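Local coordinates for mariner Mos1 transposase (Drosophila mauritiana, PDB 4MDB), which moves the Mos1 transposon by a cut-and-paste mechanism, working as a homodimer with two divalent metal ions per subunit, represented here by its catalytic domain, at residues Met9-Leu20 with Trp213-Phe224. The protein carries 1 engineered substitution. Residues are numbered along the deposited sequence; the frame is centred on the assembly and turned at random. Where two conformers were deposited one is given.
Sequences MERRKNTCEILL and WEKCVASDGKYF. Unlike the reference sequence in segment 213-224: Phe224 (reference Leu).
Leu19 packs on one face of the Trp213 indole, its CB over the centre of the six-membered ring and 3.6 Å from the centroid, a CH-pi contact at one end of the packing of helix 6-25 against helix 209-218 and the C-terminal tail of this RNase H-fold catalytic domain. The N-to-C directions of the two short helical segments make 136°. One turn on, Cys216 CB meets Cys16 SG at 3.5 Å and Cys216 SG lies over one face of the Arg12 guanidinium, while CG2 of Val217 rests on Cys16 CB. A Schellman motif then ends the helix. At its positive-phi residue, Lys13 NZ, on a fully extended chain, forms a salt bridge with Asp220 OD1 (3.1 Å), meeting it on the anti side and somewhat out of the carboxylate plane. Gly221 brings its CA to 3.4 Å from Met9 O in a CA-H...O contact. Arg12, bent at chi3 (56°), donates in its guanidinium plane from NE to Gly221 O (2.8 Å) and from NH2 to Lys222 O (3.1 Å); its NH1 forms a salt bridge with Asp159. CG of Lys222 touches Met9 SD. Tyr223 OH bonds to Tyr156 O in the raltegravir pocket, and Tyr223 CD1 lies over the opposite guanidinium face, toward its rim, the planes 64° apart.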
ATOM      1  N   MET A   9      -1.672  19.551  -7.382  1.00 18.79           N
ATOM      2  CA  MET A   9      -0.243  19.822  -7.083  1.00 18.39           C
ATOM      3  C   MET A   9      -0.159  20.475  -5.726  1.00 17.32           C
ATOM      4  O   MET A   9       0.774  20.205  -4.947  1.00 18.36           O
ATOM      5  CB  MET A   9       0.388  20.697  -8.183  1.00 18.39           C
ATOM      6  CG  MET A   9       0.560  20.003  -9.515  1.00 21.25           C
ATOM      7  SD  MET A   9       1.404  21.053 -10.727  1.00 24.65           S
ATOM      8  CE  MET A   9       0.083  22.112 -11.264  1.00 28.38           C
ATOM      9  N   GLU A  10      -1.135  21.287  -5.356  1.00 17.74           N
ATOM     10  CA  GLU A  10      -1.103  21.971  -4.057  1.00 21.94           C
ATOM     11  C   GLU A  10      -1.260  20.915  -2.930  1.00 18.87           C
ATOM     12  O   GLU A  10      -0.503  20.955  -1.943  1.00 19.88           O
ATOM     13  CB  GLU A  10      -2.170  23.043  -4.036  1.00 28.19           C
ATOM     14  CG  GLU A  10      -2.872  23.474  -2.792  1.00 32.36           C
ATOM     15  CD  GLU A  10      -4.081  24.360  -3.175  1.00 39.26           C
ATOM     16  OE1 GLU A  10      -5.230  23.865  -3.174  1.00 42.71           O
ATOM     17  OE2 GLU A  10      -3.898  25.527  -3.591  1.00 41.05           O
ATOM     18  N   ARG A  11      -2.199  19.997  -3.127  1.00 18.56           N
ATOM     19  CA  ARG A  11      -2.474  18.918  -2.117  1.00 20.50           C
ATOM     20  C   ARG A  11      -1.233  18.028  -1.950  1.00 18.06           C
ATOM     21  O   ARG A  11      -0.770  17.745  -0.791  1.00 19.65           O
ATOM     22  CB  ARG A  11      -3.671  18.080  -2.504  1.00 24.75           C
ATOM     23  CG  ARG A  11      -4.050  17.023  -1.420  1.00 29.60           C
ATOM     24  CD  ARG A  11      -5.561  16.894  -1.280  1.00 38.66           C
ATOM     25  NE  ARG A  11      -6.016  15.703  -0.521  1.00 50.75           N
ATOM     26  CZ  ARG A  11      -6.626  14.625  -1.026  1.00 48.96           C
ATOM     27  NH1 ARG A  11      -6.850  14.488  -2.343  1.00 50.07           N
ATOM     28  NH2 ARG A  11      -6.985  13.649  -0.197  1.00 54.21           N
ATOM     29  N   ARG A  12      -0.616  17.684  -3.068  1.00 15.58           N
ATOM     30  CA  ARG A  12       0.643  16.868  -3.050  1.00 15.42           C
ATOM     31  C   ARG A  12       1.713  17.603  -2.293  1.00 14.54           C
ATOM     32  O   ARG A  12       2.329  17.087  -1.369  1.00 15.72           O
ATOM     33  CB  ARG A  12       1.186  16.499  -4.439  1.00 14.17           C
ATOM     34  CG  ARG A  12       0.407  15.387  -5.140  1.00 15.54           C
ATOM     35  CD  ARG A  12       0.585  15.333  -6.618  1.00 14.70           C
ATOM     36  NE  ARG A  12       1.980  15.206  -6.962  1.00 15.28           N
ATOM     37  CZ  ARG A  12       2.669  14.072  -7.031  1.00 16.58           C
ATOM     38  NH1 ARG A  12       2.073  12.909  -6.687  1.00 16.60           N
ATOM     39  NH2 ARG A  12       3.949  14.087  -7.314  1.00 16.38           N
ATOM     40  N   LYS A  13       1.946  18.894  -2.633  1.00 15.62           N
ATOM     41  CA  LYS A  13       3.048  19.595  -1.963  1.00 15.16           C
ATOM     42  C   LYS A  13       2.786  19.752  -0.510  1.00 17.09           C
ATOM     43  O   LYS A  13       3.675  19.527   0.328  1.00 17.92           O
ATOM     44  CB  LYS A  13       3.333  21.002  -2.624  1.00 16.26           C
ATOM     45  CG  LYS A  13       4.563  21.649  -2.172  1.00 19.41           C
ATOM     46  CD  LYS A  13       4.604  23.098  -2.641  1.00 21.52           C
ATOM     47  CE  LYS A  13       5.943  23.630  -2.266  1.00 24.32           C
ATOM     48  NZ  LYS A  13       6.046  25.128  -2.413  1.00 27.49           N
ATOM     49  N   ASN A  14       1.568  20.115  -0.180  1.00 18.10           N
ATOM     50  CA  ASN A  14       1.198  20.387   1.211  1.00 20.19           C
ATOM     51  C   ASN A  14       1.303  19.087   2.077  1.00 18.00           C
ATOM     52  O   ASN A  14       1.850  19.117   3.191  1.00 19.20           O
ATOM     53  CB  ASN A  14      -0.226  20.904   1.315  1.00 25.36           C
ATOM     54  CG  ASN A  14      -0.349  22.357   0.845  1.00 33.38           C
ATOM     55  OD1 ASN A  14       0.678  23.049   0.658  1.00 34.29           O
ATOM     56  ND2 ASN A  14      -1.595  22.834   0.682  1.00 31.84           N
ATOM     57  N   THR A  15       0.821  18.007   1.487  1.00 16.82           N
ATOM     58  CA  THR A  15       0.871  16.646   2.178  1.00 17.92           C
ATOM     59  C   THR A  15       2.318  16.257   2.415  1.00 18.25           C
ATOM     60  O   THR A  15       2.694  15.886   3.553  1.00 15.94           O
ATOM     61  CB  THR A  15       0.121  15.620   1.390  1.00 18.08           C
ATOM     62  OG1 THR A  15      -1.266  16.057   1.341  1.00 18.29           O
ATOM     63  CG2 THR A  15       0.202  14.210   2.059  1.00 21.02           C
ATOM     64  N   CYS A  16       3.151  16.362   1.377  1.00 15.86           N
ATOM     65  CA  CYS A  16       4.577  16.052   1.553  1.00 15.81           C
ATOM     66  C   CYS A  16       5.291  16.943   2.597  1.00 16.29           C
ATOM     67  O   CYS A  16       6.164  16.497   3.320  1.00 15.82           O
ATOM     68  CB  CYS A  16       5.328  16.078   0.250  1.00 16.80           C
ATOM     69  SG  CYS A  16       4.747  14.772  -0.862  1.00 16.33           S
ATOM     70  N   GLU A  17       4.958  18.249   2.623  1.00 18.02           N
ATOM     71  CA  GLU A  17       5.554  19.131   3.659  1.00 18.34           C
ATOM     72  C   GLU A  17       5.262  18.669   5.084  1.00 18.27           C
ATOM     73  O   GLU A  17       6.169  18.659   5.944  1.00 18.61           O
ATOM     74  CB  GLU A  17       5.041  20.589   3.497  1.00 21.06           C
ATOM     75  CG  GLU A  17       5.641  21.289   2.283  1.00 22.86           C
ATOM     76  CD  GLU A  17       5.132  22.736   2.138  1.00 28.64           C
ATOM     77  OE1 GLU A  17       5.833  23.521   1.468  1.00 33.07           O
ATOM     78  OE2 GLU A  17       4.080  23.094   2.741  1.00 30.94           O
ATOM     79  N   ILE A  18       4.010  18.285   5.300  1.00 17.36           N
ATOM     80  CA  ILE A  18       3.497  17.844   6.593  1.00 18.62           C
ATOM     81  C   ILE A  18       4.248  16.559   6.962  1.00 16.62           C
ATOM     82  O   ILE A  18       4.748  16.434   8.106  1.00 18.23           O
ATOM     83  CB  ILE A  18       1.993  17.620   6.588  1.00 22.02           C
ATOM     84  CG1 ILE A  18       1.237  18.955   6.465  1.00 27.93           C
ATOM     85  CG2 ILE A  18       1.498  16.895   7.845  1.00 21.99           C
ATOM     86  CD1 ILE A  18      -0.193  18.744   6.033  1.00 30.24           C
ATOM     87  N   LEU A  19       4.304  15.596   6.038  1.00 16.83           N
ATOM     88  CA  LEU A  19       4.934  14.286   6.363  1.00 17.26           C
ATOM     89  C   LEU A  19       6.443  14.456   6.630  1.00 17.91           C
ATOM     90  O   LEU A  19       7.012  13.882   7.597  1.00 15.40           O
ATOM     91  CB  LEU A  19       4.667  13.285   5.247  1.00 17.14           C
ATOM     92  CG  LEU A  19       3.213  12.903   5.064  1.00 15.46           C
ATOM     93  CD1 LEU A  19       3.002  12.127   3.756  1.00 15.77           C
ATOM     94  CD2 LEU A  19       2.692  12.153   6.268  1.00 16.51           C
ATOM     95  N   LEU A  20       7.093  15.292   5.816  1.00 17.46           N
ATOM     96  CA  LEU A  20       8.540  15.509   5.909  1.00 19.05           C
ATOM     97  C   LEU A  20       8.902  16.213   7.165  1.00 18.48           C
ATOM     98  O   LEU A  20       9.849  15.797   7.853  1.00 20.50           O
ATOM     99  CB  LEU A  20       9.054  16.333   4.706  1.00 20.39           C
ATOM    100  CG  LEU A  20      10.570  16.315   4.497  1.00 25.25           C
ATOM    101  CD1 LEU A  20      11.129  14.911   4.231  1.00 24.50           C
ATOM    102  CD2 LEU A  20      10.807  17.197   3.249  1.00 28.34           C
ATOM    103  N   TRP A 213       9.226  12.413  -0.643  1.00 15.67           N
ATOM    104  CA  TRP A 213       8.542  13.609  -0.081  1.00 14.79           C
ATOM    105  C   TRP A 213       9.359  14.869  -0.451  1.00 17.93           C
ATOM    106  O   TRP A 213       8.773  15.878  -0.902  1.00 17.79           O
ATOM    107  CB  TRP A 213       8.236  13.569   1.393  1.00 14.81           C
ATOM    108  CG  TRP A 213       7.366  12.462   1.791  1.00 14.77           C
ATOM    109  CD1 TRP A 213       6.377  11.867   1.025  1.00 15.09           C
ATOM    110  CD2 TRP A 213       7.397  11.695   3.018  1.00 13.19           C
ATOM    111  NE1 TRP A 213       5.790  10.852   1.713  1.00 13.32           N
ATOM    112  CE2 TRP A 213       6.364  10.749   2.948  1.00 13.56           C
ATOM    113  CE3 TRP A 213       8.082  11.812   4.201  1.00 13.87           C
ATOM    114  CZ2 TRP A 213       6.108   9.867   3.978  1.00 12.98           C
ATOM    115  CZ3 TRP A 213       7.820  10.939   5.198  1.00 13.99           C
ATOM    116  CH2 TRP A 213       6.865   9.976   5.084  1.00 13.33           C
ATOM    117  N   GLU A 214      10.682  14.776  -0.276  1.00 17.60           N
ATOM    118  CA  GLU A 214      11.594  15.949  -0.538  1.00 21.06           C
ATOM    119  C   GLU A 214      11.508  16.350  -1.987  1.00 19.20           C
ATOM    120  O   GLU A 214      11.472  17.541  -2.294  1.00 22.57           O
ATOM    121  CB  GLU A 214      13.035  15.608  -0.145  1.00 25.10           C
ATOM    122  CG  GLU A 214      13.754  16.849   0.349  1.00 34.98           C
ATOM    123  CD  GLU A 214      14.275  16.742   1.765  1.00 43.80           C
ATOM    124  OE1 GLU A 214      13.473  16.810   2.756  1.00 41.76           O
ATOM    125  OE2 GLU A 214      15.524  16.672   1.881  1.00 48.26           O
ATOM    126  N   LYS A 215      11.544  15.365  -2.869  1.00 20.39           N
ATOM    127  CA  LYS A 215      11.468  15.627  -4.311  1.00 20.52           C
ATOM    128  C   LYS A 215      10.150  16.280  -4.691  1.00 21.56           C
ATOM    129  O   LYS A 215      10.107  17.190  -5.541  1.00 20.75           O
ATOM    130  CB  LYS A 215      11.702  14.371  -5.115  1.00 23.61           C
ATOM    131  CG  LYS A 215      13.157  13.933  -5.110  1.00 30.70           C
ATOM    132  CD  LYS A 215      13.314  12.766  -6.032  1.00 33.08           C
ATOM    133  CE  LYS A 215      14.747  12.305  -6.097  1.00 35.11           C
ATOM    134  NZ  LYS A 215      14.711  11.045  -6.896  1.00 39.58           N
ATOM    135  N   CYS A 216       9.058  15.798  -4.099  1.00 18.42           N
ATOM    136  CA  CYS A 216       7.764  16.377  -4.345  1.00 18.67           C
ATOM    137  C   CYS A 216       7.692  17.802  -3.919  1.00 21.06           C
ATOM    138  O   CYS A 216       7.194  18.627  -4.684  1.00 22.88           O
ATOM    139  CB  CYS A 216       6.680  15.528  -3.658  1.00 20.30           C
ATOM    140  SG  CYS A 216       5.020  16.029  -4.219  1.00 18.75           S
ATOM    141  N   VAL A 217       8.246  18.117  -2.751  1.00 19.34           N
ATOM    142  CA  VAL A 217       8.262  19.490  -2.263  1.00 20.04           C
ATOM    143  C   VAL A 217       9.138  20.312  -3.252  1.00 24.51           C
ATOM    144  O   VAL A 217       8.736  21.393  -3.702  1.00 23.66           O
ATOM    145  CB  VAL A 217       8.741  19.565  -0.819  1.00 22.64           C
ATOM    146  CG1 VAL A 217       9.027  21.016  -0.427  1.00 24.47           C
ATOM    147  CG2 VAL A 217       7.669  18.973   0.120  1.00 21.96           C
ATOM    148  N   ALA A 218      10.263  19.750  -3.683  1.00 21.34           N
ATOM    149  CA  ALA A 218      11.130  20.528  -4.585  1.00 25.55           C
ATOM    150  C   ALA A 218      10.528  20.755  -5.962  1.00 27.94           C
ATOM    151  O   ALA A 218      10.866  21.742  -6.608  1.00 31.25           O
ATOM    152  CB  ALA A 218      12.505  19.902  -4.690  1.00 25.12           C
ATOM    153  N   SER A 219       9.646  19.874  -6.425  0.50 25.85           N
ATOM    154  CA  SER A 219       8.877  19.922  -7.593  0.50 16.52           C
ATOM    155  C   SER A 219       7.623  20.859  -7.532  0.50 21.96           C
ATOM    156  O   SER A 219       6.757  20.933  -8.414  0.50 23.67           O
ATOM    157  CB  SER A 219       8.464  18.573  -8.086  0.50 16.72           C
ATOM    158  OG  SER A 219       9.574  17.865  -8.408  0.50 17.96           O
ATOM    159  N   ASP A 220       7.456  21.387  -6.328  1.00 20.54           N
ATOM    160  CA  ASP A 220       6.220  22.132  -5.963  1.00 22.45           C
ATOM    161  C   ASP A 220       4.944  21.340  -6.179  1.00 21.13           C
ATOM    162  O   ASP A 220       3.911  21.875  -6.546  1.00 18.24           O
ATOM    163  CB  ASP A 220       6.133  23.478  -6.751  1.00 23.06           C
ATOM    164  CG  ASP A 220       7.220  24.461  -6.345  1.00 26.36           C
ATOM    165  OD1 ASP A 220       7.407  24.644  -5.132  1.00 27.80           O
ATOM    166  OD2 ASP A 220       7.838  25.079  -7.261  1.00 27.21           O
ATOM    167  N   GLY A 221       5.007  20.034  -5.915  1.00 18.96           N
ATOM    168  CA  GLY A 221       3.822  19.235  -6.154  1.00 18.13           C
ATOM    169  C   GLY A 221       3.690  18.596  -7.496  1.00 19.39           C
ATOM    170  O   GLY A 221       2.762  17.799  -7.693  1.00 19.50           O
ATOM    171  N   LYS A 222       4.537  18.935  -8.473  1.00 19.18           N
ATOM    172  CA  LYS A 222       4.490  18.213  -9.763  1.00 22.15           C
ATOM    173  C   LYS A 222       5.002  16.748  -9.615  1.00 22.83           C
ATOM    174  O   LYS A 222       5.592  16.406  -8.584  1.00 21.22           O
ATOM    175  CB  LYS A 222       5.381  18.893 -10.809  1.00 27.47           C
ATOM    176  CG  LYS A 222       4.739  20.103 -11.485  1.00 30.94           C
ATOM    177  CD  LYS A 222       5.571  20.660 -12.664  1.00 34.09           C
ATOM    178  CE  LYS A 222       7.068  20.856 -12.366  1.00 37.16           C
ATOM    179  NZ  LYS A 222       7.323  21.746 -11.210  1.00 39.66           N
ATOM    180  N   TYR A 223       4.823  15.929 -10.642  1.00 23.08           N
ATOM    181  CA  TYR A 223       5.573  14.661 -10.762  1.00 23.44           C
ATOM    182  C   TYR A 223       7.028  14.977 -10.902  1.00 27.45           C
ATOM    183  O   TYR A 223       7.385  16.108 -11.233  1.00 27.45           O
ATOM    184  CB  TYR A 223       5.095  13.778 -11.907  1.00 23.53           C
ATOM    185  CG  TYR A 223       3.691  13.282 -11.700  1.00 28.24           C
ATOM    186  CD1 TYR A 223       3.308  12.658 -10.524  1.00 28.38           C
ATOM    187  CD2 TYR A 223       2.710  13.485 -12.662  1.00 27.50           C
ATOM    188  CE1 TYR A 223       2.021  12.227 -10.325  1.00 28.75           C
ATOM    189  CE2 TYR A 223       1.427  13.058 -12.480  1.00 26.72           C
ATOM    190  CZ  TYR A 223       1.082  12.412 -11.312  1.00 28.16           C
ATOM    191  OH  TYR A 223      -0.182  12.025 -11.144  1.00 28.72           O
ATOM    192  N   PHE A 224       7.887  14.015 -10.589  1.00 28.06           N
ATOM    193  CA  PHE A 224       9.294  14.294 -10.517  1.00 30.34           C
ATOM    194  C   PHE A 224      10.061  13.126 -11.091  1.00 34.81           C
ATOM    195  O   PHE A 224       9.483  12.074 -11.384  1.00 36.21           O
ATOM    196  CB  PHE A 224       9.694  14.583  -9.067  1.00 29.16           C
ATOM    197  CG  PHE A 224       9.217  13.534  -8.097  1.00 27.76           C
ATOM    198  CD1 PHE A 224       9.923  12.369  -7.925  1.00 26.02           C
ATOM    199  CD2 PHE A 224       8.070  13.752  -7.340  1.00 24.97           C
ATOM    200  CE1 PHE A 224       9.499  11.424  -7.003  1.00 25.99           C
ATOM    201  CE2 PHE A 224       7.629  12.807  -6.444  1.00 24.01           C
ATOM    202  CZ  PHE A 224       8.341  11.641  -6.282  1.00 26.03           C
TER